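Local structure of heme peroxidase (Bacteroides thetaiotaomicron, 2GVK) at residues F9-I13 / V174-E178; Y170-V174 / D241-V245; L110-R114 / Y262-Y266; G70-A75 / G107-F111. The protein probably uses hydrogen peroxide to oxidise dyes and other substrates at a bound heme, as expected of a dye-decolorizing peroxidase. All blocks are in the same frame, centred on the assembly; numbering follows the deposited sequence.

Contact 1: F9-I13 / V174-E178; sequences FGGHI and VIGEE
With CG turned anti to its carbonyl carbon (chi1 -51°), the Phe9 side chain lies against Val174, whose CG1, anti to its own backbone N (chi1 -179°), is set against one face of the ring. The two side chains meet at about a right angle. Val174 CG1 lies 3.5 Å from the centroid of the Phe9 ring and only 11° off its normal, a CH-pi contact near the centre of that face. Val174 CB also touches the ring, 3.6 Å from Phe9 CZ. Beside this CH-pi contact, Phe9 CD1 approaches Ile175 O at 3.6 Å obliquely, and Gly176 CA reaches the rim of the ring close to its plane. The contact joins two irregular pieces of the fold: a type I' turn from Phe9 to His12 at the beginning of the ordered chain, closed by the bond from His12 N to Phe9 O, and the loop that leaves helix 169-173, where Val174 is the first residue outside the helix. Pro14 and Val17 also pack on Val174, which is buried. At the solvent-exposed end, the Glu177 side chain bends at chi2 and brings OE2 to 3.3 Å from Gly10 N, but the angle is too poor for a hydrogen bond. Its neighbour Glu178 folds back on its own loop instead: Gly176 N donates to Glu178 OE2 at 2.9 Å, meeting the oxygen from above the carboxylate plane. On the turn side, His12 ND1 is hydrogen-bonded to Asp310 OD2, while Ile13 packs on Val165 of the second subunit.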
loop_
_atom_site.group_PDB
_atom_site.type_symbol
_atom_site.label_atom_id
_atom_site.label_comp_id
_atom_site.label_asym_id
_atom_site.label_seq_id
_atom_site.Cartn_x
_atom_site.Cartn_y
_atom_site.Cartn_z
ATOM N N PHE A 9 -5.197 32.062 15.172
ATOM C CA PHE A 9 -6.652 32.152 14.818
ATOM C C PHE A 9 -7.513 32.252 16.075
ATOM O O PHE A 9 -8.596 31.672 16.147
ATOM C CB PHE A 9 -7.064 30.951 13.984
ATOM C CG PHE A 9 -6.168 30.711 12.793
ATOM C CD1 PHE A 9 -5.852 31.769 11.909
ATOM C CD2 PHE A 9 -5.628 29.433 12.546
ATOM C CE1 PHE A 9 -5.000 31.558 10.803
ATOM C CE2 PHE A 9 -4.791 29.212 11.439
ATOM C CZ PHE A 9 -4.468 30.289 10.569
ATOM N N GLY A 10 -7.020 33.012 17.058
ATOM C CA GLY A 10 -7.720 33.200 18.328
ATOM C C GLY A 10 -7.977 31.900 19.079
ATOM O O GLY A 10 -8.875 31.831 19.920
ATOM N N GLY A 11 -7.176 30.875 18.784
ATOM C CA GLY A 11 -7.345 29.565 19.399
ATOM C C GLY A 11 -8.478 28.742 18.778
ATOM O O GLY A 11 -8.907 27.744 19.345
ATOM N N HIS A 12 -8.950 29.153 17.620
ATOM C CA HIS A 12 -10.027 28.444 16.956
ATOM C C HIS A 12 -9.471 27.474 15.930
ATOM O O HIS A 12 -8.617 27.834 15.129
ATOM C CB HIS A 12 -10.980 29.428 16.278
ATOM C CG HIS A 12 -11.565 30.439 17.206
ATOM N ND1 HIS A 12 -12.473 30.107 18.185
ATOM C CD2 HIS A 12 -11.387 31.779 17.293
ATOM C CE1 HIS A 12 -12.820 31.198 18.847
ATOM N NE2 HIS A 12 -12.171 32.226 18.327
ATOM N N ILE A 13 -9.964 26.250 15.958
ATOM C CA ILE A 13 -9.547 25.220 15.017
ATOM C C ILE A 13 -10.352 25.363 13.717
ATOM O O ILE A 13 -11.579 25.293 13.736
ATOM C CB ILE A 13 -9.798 23.798 15.592
ATOM C CG1 ILE A 13 -9.275 23.691 17.031
ATOM C CG2 ILE A 13 -9.166 22.726 14.688
ATOM C CD1 ILE A 13 -7.824 24.070 17.188
ATOM N N VAL A 174 -7.262 30.928 6.049
ATOM C CA VAL A 174 -8.001 31.094 7.292
ATOM C C VAL A 174 -8.044 32.557 7.784
ATOM O O VAL A 174 -7.044 33.224 7.859
ATOM C CB VAL A 174 -7.402 30.189 8.422
ATOM C CG1 VAL A 174 -8.198 30.337 9.718
ATOM C CG2 VAL A 174 -7.379 28.725 7.991
ATOM N N ILE A 175 -9.250 33.018 8.108
ATOM C CA ILE A 175 -9.464 34.336 8.707
ATOM C C ILE A 175 -8.698 34.462 10.009
ATOM O O ILE A 175 -8.745 33.562 10.872
ATOM C CB ILE A 175 -10.959 34.569 8.981
ATOM C CG1 ILE A 175 -11.758 34.550 7.677
ATOM C CG2 ILE A 175 -11.183 35.903 9.721
ATOM C CD1 ILE A 175 -13.280 34.482 7.886
ATOM N N GLY A 176 -7.997 35.586 10.166
ATOM C CA GLY A 176 -7.269 35.876 11.389
ATOM C C GLY A 176 -7.873 37.006 12.212
ATOM O O GLY A 176 -9.082 37.283 12.161
ATOM N N GLU A 177 -7.026 37.684 12.954
ATOM C CA GLU A 177 -7.502 38.636 13.927
ATOM C C GLU A 177 -8.051 39.944 13.302
ATOM O O GLU A 177 -8.668 40.743 13.999
ATOM C CB GLU A 177 -6.416 38.908 14.961
ATOM C CG GLU A 177 -6.157 37.652 15.869
ATOM C CD GLU A 177 -7.438 37.180 16.632
ATOM O OE1 GLU A 177 -7.852 37.878 17.588
ATOM O OE2 GLU A 177 -7.985 36.105 16.297
ATOM N N GLU A 178 -7.893 40.098 11.981
ATOM C CA GLU A 178 -8.516 41.204 11.246
ATOM C C GLU A 178 -10.073 41.129 11.284
ATOM O O GLU A 178 -10.752 42.105 10.981
ATOM C CB GLU A 178 -8.021 41.236 9.794
ATOM C CG GLU A 178 -8.579 40.095 8.888
ATOM C CD GLU A 178 -7.816 38.767 9.031
ATOM O OE1 GLU A 178 -6.857 38.704 9.839
ATOM O OE2 GLU A 178 -8.150 37.797 8.275
#

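Contact 2: Y170-V174 / D241-V245; sequences YHFAV and DLKIV. With EDO (1,2-ethanediol), chain K.
Within the C-terminal Dyp-type peroxidase family region, the last turn of the short helix 169-173 packs against the extended loop leading into strand 245-253 of the barrel sheet, with Phe172 of the helix set into the backbone and side chains of Asp241 and Lys243. With chi1 at -64°, the Phe172 ring runs alongside the Lys243 side chain, both pointing the same way. Phe172 CD1 touches Lys243 CB at 3.6 Å, and Lys243 CD lies over the rim of one ring face. On the opposite face, His171 CD2 sits above the centre. The far edge of the ring is turned to oxygen: Phe172 CE1 meets Asp241 O at 3.3 Å in the ring plane, and Phe172 CZ lies 3.7 Å from Asp241 OD1, the carboxylate plane standing 73° from that of the ring. Farther along, Ala173 CB rests on Val245 CG2 at 3.9 Å. No direct hydrogen bond joins the two segments. Instead a water bridges them, donating to Phe172 O and to Lys243 O, each at 2.9 Å. A 1,2-ethanediol, probably from the crystallisation liquor, donates through O2 to His171 O at 2.7 Å and also bonds to Ser268 OG. The extended Lys243 chain carries NZ past the ring to a salt bridge with Glu167; its ion pair with Asp241 OD1 is long. Because Asp241 and Glu167 bring like charges close together, the ammonium group probably offsets their repulsion, while the carbonyl and carboxylate oxygens would be drawn to the slightly positive C-H rim of Phe172.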
loop_
_atom_site.group_PDB
_atom_site.type_symbol
_atom_site.label_atom_id
_atom_site.label_comp_id
_atom_site.label_asym_id
_atom_site.label_seq_id
_atom_site.Cartn_x
_atom_site.Cartn_y
_atom_site.Cartn_z
ATOM N N TYR A 170 -2.512 27.548 5.735
ATOM C CA TYR A 170 -3.526 28.100 6.683
ATOM C C TYR A 170 -3.479 29.617 6.777
ATOM O O TYR A 170 -4.500 30.266 6.986
ATOM C CB TYR A 170 -3.375 27.487 8.071
ATOM C CG TYR A 170 -3.784 26.072 8.107
ATOM C CD1 TYR A 170 -5.123 25.723 8.143
ATOM C CD2 TYR A 170 -2.843 25.057 8.041
ATOM C CE1 TYR A 170 -5.515 24.428 8.135
ATOM C CE2 TYR A 170 -3.225 23.745 8.026
ATOM C CZ TYR A 170 -4.561 23.428 8.086
ATOM O OH TYR A 170 -4.962 22.103 8.089
ATOM N N HIS A 171 -2.293 30.187 6.633
ATOM C CA HIS A 171 -2.151 31.604 6.662
ATOM C C HIS A 171 -2.978 32.271 5.557
ATOM O O HIS A 171 -3.465 33.385 5.722
ATOM C CB HIS A 171 -0.678 31.990 6.520
ATOM C CG HIS A 171 -0.457 33.447 6.314
ATOM N ND1 HIS A 171 -0.652 34.381 7.313
ATOM C CD2 HIS A 171 -0.066 34.142 5.218
ATOM C CE1 HIS A 171 -0.390 35.586 6.839
ATOM N NE2 HIS A 171 -0.038 35.469 5.569
ATOM N N PHE A 172 -3.114 31.586 4.436
ATOM C CA PHE A 172 -3.795 32.140 3.268
ATOM C C PHE A 172 -5.244 31.719 3.148
ATOM O O PHE A 172 -6.016 32.359 2.443
ATOM C CB PHE A 172 -3.052 31.739 1.993
ATOM C CG PHE A 172 -1.683 32.297 1.911
ATOM C CD1 PHE A 172 -1.484 33.599 1.482
ATOM C CD2 PHE A 172 -0.598 31.570 2.367
ATOM C CE1 PHE A 172 -0.225 34.138 1.447
ATOM C CE2 PHE A 172 0.663 32.108 2.347
ATOM C CZ PHE A 172 0.856 33.375 1.867
ATOM N N ALA A 173 -5.623 30.671 3.861
ATOM C CA ALA A 173 -6.973 30.132 3.767
ATOM C C ALA A 173 -7.863 30.526 4.934
ATOM O O ALA A 173 -9.090 30.431 4.832
ATOM C CB ALA A 173 -6.912 28.594 3.658
ATOM N N VAL A 174 -7.262 30.928 6.049
ATOM C CA VAL A 174 -8.001 31.094 7.292
ATOM C C VAL A 174 -8.044 32.557 7.784
ATOM O O VAL A 174 -7.044 33.224 7.859
ATOM C CB VAL A 174 -7.402 30.189 8.422
ATOM C CG1 VAL A 174 -8.198 30.337 9.718
ATOM C CG2 VAL A 174 -7.379 28.725 7.991
ATOM N N ASP A 241 2.116 38.579 -2.467
ATOM C CA ASP A 241 1.912 37.459 -1.569
ATOM C C ASP A 241 0.434 37.374 -1.087
ATOM O O ASP A 241 0.159 37.142 0.090
ATOM C CB ASP A 241 2.850 37.546 -0.386
ATOM C CG ASP A 241 3.119 36.182 0.251
ATOM O OD1 ASP A 241 3.063 35.159 -0.484
ATOM O OD2 ASP A 241 3.381 36.135 1.490
ATOM N N LEU A 242 -0.484 37.637 -1.999
ATOM C CA LEU A 242 -1.884 37.428 -1.759
ATOM C C LEU A 242 -2.279 36.147 -2.492
ATOM O O LEU A 242 -2.151 36.064 -3.710
ATOM C CB LEU A 242 -2.682 38.589 -2.278
ATOM C CG LEU A 242 -2.421 39.923 -1.575
ATOM C CD1 LEU A 242 -3.120 41.027 -2.300
ATOM C CD2 LEU A 242 -2.862 39.865 -0.130
ATOM N N LYS A 243 -2.716 35.152 -1.742
ATOM C CA LYS A 243 -2.929 33.818 -2.286
ATOM C C LYS A 243 -4.116 33.179 -1.674
ATOM O O LYS A 243 -4.531 33.542 -0.562
ATOM C CB LYS A 243 -1.701 32.934 -2.009
ATOM C CG LYS A 243 -0.420 33.527 -2.484
ATOM C CD LYS A 243 0.746 32.581 -2.335
ATOM C CE LYS A 243 2.019 33.181 -2.948
ATOM N NZ LYS A 243 3.172 32.278 -2.836
ATOM N N ILE A 244 -4.675 32.209 -2.394
ATOM C CA ILE A 244 -5.712 31.366 -1.871
ATOM C C ILE A 244 -5.290 29.892 -2.046
ATOM O O ILE A 244 -4.235 29.601 -2.617
ATOM C CB ILE A 244 -7.059 31.622 -2.574
ATOM C CG1 ILE A 244 -7.047 31.066 -4.013
ATOM C CG2 ILE A 244 -7.372 33.112 -2.559
ATOM C CD1 ILE A 244 -8.389 31.203 -4.749
ATOM N N VAL A 245 -6.089 28.987 -1.497
ATOM C CA VAL A 245 -5.836 27.551 -1.621
ATOM C C VAL A 245 -6.902 26.983 -2.526
ATOM O O VAL A 245 -8.067 27.012 -2.198
ATOM C CB VAL A 245 -5.882 26.860 -0.259
ATOM C CG1 VAL A 245 -5.782 25.329 -0.411
ATOM C CG2 VAL A 245 -4.785 27.399 0.633
HETATM C C1 EDO K . -3.141 37.083 2.564
HETATM O O1 EDO K . -3.991 38.217 2.863
HETATM C C2 EDO K . -2.646 36.439 3.851
HETATM O O2 EDO K . -3.733 35.783 4.517
HETATM O O HOH W 1 -6.409 34.947 1.145
#

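Contact 3: L110-R114 / Y262-Y266; sequences LFHIR and YFIGY
One hydrogen bond spans the contact, between His112 ND1 and Tyr266 OH, 2.7 Å long and nearly straight at 163°; either atom could be the donor. The hydroxyl lies in the imidazole plane, and ND1 in turn lies in the plane of the phenol ring. The two rings meet rim to rim, their planes 25° apart and neither lying over the other. Tyr266 OH also bonds to Thr68 OG1. The other contacts are CH-pi and apolar. Ile264 CG1 is anti to the backbone N, which sends CD1 out over one face of His112, in a CH-pi contact 3.9 Å from the ring centroid and displaced toward the rim. Leu110 CD2 adds a looser touch to the same Ile264 CD1 at 4.3 Å. These side chains fill the interior of the beta barrel, between strand 109-115 of the N-terminal family region and strand 258-267 of the C-terminal one. The two segments run almost perpendicular, at 100°, with axes 11.0 Å apart, a separation bridged entirely by side chains. In this buried setting the bond to Tyr266 satisfies ND1 and probably helps, with Ile264 CD1 over one face and the ring of Phe27 also meeting His112, to fix the rotation of the imidazole, while two bonds grip the tyrosine oxygen.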
loop_
_atom_site.group_PDB
_atom_site.type_symbol
_atom_site.label_atom_id
_atom_site.label_comp_id
_atom_site.label_asym_id
_atom_site.label_seq_id
_atom_site.Cartn_x
_atom_site.Cartn_y
_atom_site.Cartn_z
ATOM N N LEU A 110 -22.980 24.496 1.367
ATOM C CA LEU A 110 -21.980 23.757 0.597
ATOM C C LEU A 110 -21.365 22.653 1.433
ATOM O O LEU A 110 -20.948 22.883 2.569
ATOM C CB LEU A 110 -20.853 24.693 0.116
ATOM C CG LEU A 110 -19.616 23.996 -0.528
ATOM C CD1 LEU A 110 -19.928 23.417 -1.886
ATOM C CD2 LEU A 110 -18.453 24.964 -0.617
ATOM N N PHE A 111 -21.307 21.452 0.861
ATOM C CA PHE A 111 -20.521 20.361 1.437
ATOM C C PHE A 111 -19.481 19.941 0.442
ATOM O O PHE A 111 -19.798 19.672 -0.730
ATOM C CB PHE A 111 -21.426 19.157 1.821
ATOM C CG PHE A 111 -22.372 19.450 2.936
ATOM C CD1 PHE A 111 -21.933 19.482 4.235
ATOM C CD2 PHE A 111 -23.710 19.745 2.681
ATOM C CE1 PHE A 111 -22.806 19.763 5.275
ATOM C CE2 PHE A 111 -24.594 20.024 3.737
ATOM C CZ PHE A 111 -24.141 20.033 5.015
ATOM N N HIS A 112 -18.223 19.931 0.895
ATOM C CA HIS A 112 -17.091 19.519 0.084
ATOM C C HIS A 112 -16.492 18.287 0.760
ATOM O O HIS A 112 -15.878 18.385 1.825
ATOM C CB HIS A 112 -16.093 20.676 -0.019
ATOM C CG HIS A 112 -14.811 20.334 -0.724
ATOM N ND1 HIS A 112 -13.618 20.996 -0.460
ATOM C CD2 HIS A 112 -14.542 19.455 -1.712
ATOM C CE1 HIS A 112 -12.675 20.518 -1.248
ATOM N NE2 HIS A 112 -13.198 19.565 -2.003
ATOM N N ILE A 113 -16.726 17.114 0.140
ATOM C CA ILE A 113 -16.425 15.829 0.737
ATOM C C ILE A 113 -15.323 15.150 -0.075
ATOM O O ILE A 113 -15.451 15.001 -1.279
ATOM C CB ILE A 113 -17.680 14.896 0.744
ATOM C CG1 ILE A 113 -18.941 15.674 1.096
ATOM C CG2 ILE A 113 -17.467 13.744 1.703
ATOM C CD1 ILE A 113 -20.226 14.835 1.098
ATOM N N ARG A 114 -14.257 14.737 0.615
ATOM C CA ARG A 114 -13.033 14.161 0.001
ATOM C C ARG A 114 -12.633 12.874 0.735
ATOM O O ARG A 114 -12.648 12.849 1.947
ATOM C CB ARG A 114 -11.860 15.163 0.135
ATOM C CG ARG A 114 -11.995 16.417 -0.658
ATOM C CD ARG A 114 -10.848 17.390 -0.380
ATOM N NE ARG A 114 -11.130 18.230 0.795
ATOM C CZ ARG A 114 -10.467 19.356 1.090
ATOM N NH1 ARG A 114 -9.499 19.790 0.297
ATOM N NH2 ARG A 114 -10.810 20.066 2.167
ATOM N N TYR A 262 -14.319 21.685 -11.621
ATOM C CA TYR A 262 -14.997 22.269 -10.494
ATOM C C TYR A 262 -13.972 23.042 -9.682
ATOM O O TYR A 262 -13.106 22.457 -9.031
ATOM C CB TYR A 262 -15.681 21.175 -9.635
ATOM C CG TYR A 262 -16.817 21.695 -8.762
ATOM C CD1 TYR A 262 -16.547 22.455 -7.627
ATOM C CD2 TYR A 262 -18.155 21.457 -9.089
ATOM C CE1 TYR A 262 -17.550 22.963 -6.859
ATOM C CE2 TYR A 262 -19.180 21.964 -8.303
ATOM C CZ TYR A 262 -18.857 22.739 -7.193
ATOM O OH TYR A 262 -19.855 23.250 -6.377
ATOM N N PHE A 263 -14.007 24.362 -9.825
ATOM C CA PHE A 263 -13.131 25.235 -9.082
ATOM C C PHE A 263 -13.634 25.421 -7.683
ATOM O O PHE A 263 -14.827 25.710 -7.467
ATOM C CB PHE A 263 -13.038 26.607 -9.759
ATOM C CG PHE A 263 -12.324 27.628 -8.933
ATOM C CD1 PHE A 263 -10.958 27.663 -8.903
ATOM C CD2 PHE A 263 -13.018 28.484 -8.114
ATOM C CE1 PHE A 263 -10.267 28.597 -8.069
ATOM C CE2 PHE A 263 -12.326 29.413 -7.288
ATOM C CZ PHE A 263 -10.963 29.459 -7.300
ATOM N N ILE A 264 -12.735 25.273 -6.711
ATOM C CA ILE A 264 -13.045 25.612 -5.346
ATOM C C ILE A 264 -11.802 26.272 -4.725
ATOM O O ILE A 264 -10.696 25.753 -4.822
ATOM C CB ILE A 264 -13.513 24.366 -4.538
ATOM C CG1 ILE A 264 -13.872 24.750 -3.122
ATOM C CG2 ILE A 264 -12.441 23.263 -4.561
ATOM C CD1 ILE A 264 -14.716 23.747 -2.430
ATOM N N GLY A 265 -11.998 27.455 -4.156
ATOM C CA GLY A 265 -10.912 28.248 -3.610
ATOM C C GLY A 265 -11.236 28.734 -2.220
ATOM O O GLY A 265 -12.266 29.399 -2.009
ATOM N N TYR A 266 -10.406 28.337 -1.263
ATOM C CA TYR A 266 -10.522 28.763 0.126
ATOM C C TYR A 266 -9.587 29.943 0.398
ATOM O O TYR A 266 -8.371 29.911 0.037
ATOM C CB TYR A 266 -10.151 27.619 1.064
ATOM C CG TYR A 266 -11.100 26.448 1.060
ATOM C CD1 TYR A 266 -12.181 26.413 1.923
ATOM C CD2 TYR A 266 -10.890 25.357 0.235
ATOM C CE1 TYR A 266 -13.053 25.342 1.955
ATOM C CE2 TYR A 266 -11.774 24.253 0.251
ATOM C CZ TYR A 266 -12.836 24.246 1.132
ATOM O OH TYR A 266 -13.707 23.162 1.193
#

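Contact 4: G70-A75 / G107-F111. With EDO (1,2-ethanediol), chain I.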
loop_
_atom_site.group_PDB
_atom_site.type_symbol
_atom_site.label_atom_id
_atom_site.label_comp_id
_atom_site.label_asym_id
_atom_site.label_seq_id
_atom_site.Cartn_x
_atom_site.Cartn_y
_atom_site.Cartn_z
ATOM N N GLY A 70 -20.089 24.922 4.509
ATOM C CA GLY A 70 -20.149 26.363 4.393
ATOM C C GLY A 70 -21.555 26.871 4.186
ATOM O O GLY A 70 -22.444 26.130 3.738
ATOM N N PHE A 71 -21.733 28.160 4.456
ATOM C CA PHE A 71 -23.036 28.828 4.374
ATOM C C PHE A 71 -23.018 30.009 3.422
ATOM O O PHE A 71 -22.122 30.851 3.486
ATOM C CB PHE A 71 -23.461 29.334 5.773
ATOM C CG PHE A 71 -23.467 28.274 6.817
ATOM C CD1 PHE A 71 -22.303 27.911 7.453
ATOM C CD2 PHE A 71 -24.621 27.576 7.107
ATOM C CE1 PHE A 71 -22.285 26.872 8.374
ATOM C CE2 PHE A 71 -24.604 26.531 8.068
ATOM C CZ PHE A 71 -23.450 26.201 8.684
ATOM N N GLY A 72 -24.076 30.127 2.616
ATOM C CA GLY A 72 -24.270 31.279 1.742
ATOM C C GLY A 72 -24.619 32.530 2.541
ATOM O O GLY A 72 -25.008 32.451 3.698
ATOM N N ALA A 73 -24.483 33.683 1.914
ATOM C CA ALA A 73 -24.641 34.941 2.616
ATOM C C ALA A 73 -26.066 35.132 3.132
ATOM O O ALA A 73 -26.273 35.431 4.318
ATOM C CB ALA A 73 -24.235 36.089 1.727
ATOM N N ASP A 74 -27.058 34.944 2.259
ATOM C CA ASP A 74 -28.454 35.099 2.677
ATOM C C ASP A 74 -28.826 34.052 3.715
ATOM O O ASP A 74 -29.520 34.356 4.699
ATOM C CB ASP A 74 -29.403 34.983 1.481
ATOM C CG ASP A 74 -29.376 36.211 0.574
ATOM O OD1 ASP A 74 -28.750 37.247 0.940
ATOM O OD2 ASP A 74 -29.999 36.142 -0.499
ATOM N N ALA A 75 -28.385 32.808 3.482
ATOM C CA ALA A 75 -28.678 31.695 4.394
ATOM C C ALA A 75 -28.139 31.950 5.786
ATOM O O ALA A 75 -28.795 31.642 6.783
ATOM C CB ALA A 75 -28.101 30.398 3.832
ATOM N N GLY A 107 -27.146 29.202 -3.828
ATOM C CA GLY A 107 -26.616 28.146 -2.987
ATOM C C GLY A 107 -26.604 28.598 -1.554
ATOM O O GLY A 107 -26.092 29.664 -1.250
ATOM N N ASP A 108 -27.198 27.794 -0.669
ATOM C CA ASP A 108 -27.307 28.152 0.753
ATOM C C ASP A 108 -26.323 27.374 1.614
ATOM O O ASP A 108 -25.795 27.907 2.581
ATOM C CB ASP A 108 -28.717 27.902 1.257
ATOM C CG ASP A 108 -29.754 28.872 0.656
ATOM O OD1 ASP A 108 -29.390 30.024 0.299
ATOM O OD2 ASP A 108 -30.955 28.495 0.595
ATOM N N LEU A 109 -26.139 26.085 1.283
ATOM C CA LEU A 109 -25.199 25.212 1.989
ATOM C C LEU A 109 -24.261 24.567 1.000
ATOM O O LEU A 109 -24.692 24.112 -0.064
ATOM C CB LEU A 109 -25.933 24.097 2.754
ATOM C CG LEU A 109 -26.946 24.479 3.825
ATOM C CD1 LEU A 109 -27.535 23.207 4.429
ATOM C CD2 LEU A 109 -26.326 25.374 4.917
ATOM N N LEU A 110 -22.980 24.496 1.367
ATOM C CA LEU A 110 -21.980 23.757 0.597
ATOM C C LEU A 110 -21.365 22.653 1.433
ATOM O O LEU A 110 -20.948 22.883 2.569
ATOM C CB LEU A 110 -20.853 24.693 0.116
ATOM C CG LEU A 110 -19.616 23.996 -0.528
ATOM C CD1 LEU A 110 -19.928 23.417 -1.886
ATOM C CD2 LEU A 110 -18.453 24.964 -0.617
ATOM N N PHE A 111 -21.307 21.452 0.861
ATOM C CA PHE A 111 -20.521 20.361 1.437
ATOM C C PHE A 111 -19.481 19.941 0.442
ATOM O O PHE A 111 -19.798 19.672 -0.730
ATOM C CB PHE A 111 -21.426 19.157 1.821
ATOM C CG PHE A 111 -22.372 19.450 2.936
ATOM C CD1 PHE A 111 -21.933 19.482 4.235
ATOM C CD2 PHE A 111 -23.710 19.745 2.681
ATOM C CE1 PHE A 111 -22.806 19.763 5.275
ATOM C CE2 PHE A 111 -24.594 20.024 3.737
ATOM C CZ PHE A 111 -24.141 20.033 5.015
HETATM C C1 EDO I . -27.422 34.100 -1.675
HETATM O O1 EDO I . -26.715 34.846 -0.682
HETATM C C2 EDO I . -26.471 33.172 -2.477
HETATM O O2 EDO I . -25.799 32.249 -1.593
HETATM O O HOH W 2 -27.447 31.972 0.885
#
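Gly70 pairs with Leu110 through two backbone bonds: Gly70 N to Leu110 O, and Leu110 N to Gly70 O, each 2.9 Å, the second nearly straight, with an N-H...O angle of 168°. This is the hydrogen-bonded pair of an antiparallel ladder between neighbouring strands 66-72 and 109-115 of the barrel sheet. The next residue, Phe71, forms a non-hydrogen-bonded pair with Leu109. Their side chains project from the same face of the sheet, side by side, and with CG of both placed anti to the carbonyl carbon, Phe71 CD2 meets Leu109 CD2 at 3.5 Å. That face is covered by helix 38-59, whose Cys46 touches Phe71, whereas Leu110 points to the other face and Val188. Gly72 N donates to Asp108 O at 2.8 Å, from 44° out of the carbonyl plane. Asp108 and Leu109 together face Tyr30 on the neighbouring strand, a classic beta bulge. Gly72 is also at the N-cap position of helix 73-79. In the first turn of that helix, Asp74 N donates at 3.0 Å to O1 of a 1,2-ethanediol, probably a crystallisation additive, whose O2 donates to Gly107 O. Ala75 CB packs on Asp108 CB at 3.6 Å. Asp108 OD2 accepts from Leu32 N of strand 24-32, and OD1 accepts at 2.8 Å from a water that in turn accepts the N-H of Ala75, its oxygen 2.9 Å from Ala75 N.

Contacts 3 and 4 share Leu110 and Phe111 on strand 109-115, their centres about 12 Å apart: contact 4 joins that strand to its sheet neighbour 66-72, contact 3 crosses the barrel interior to strand 258-267. Contacts 1 and 2, with centres about 13 Å apart, share Val174 at the end of helix 169-173 and touch where Phe9 packs on Tyr170. Contact 2 adjoins contact 3 through Val245 and Tyr266, paired on neighbouring strands. Along the chain, contact 4 is nested inside the loop closed by contact 1, and contact 2 inside that of contact 3. Contacts 1 and 3 alternate along the chain; contact 3 itself brings strands of the two family regions together inside the barrel.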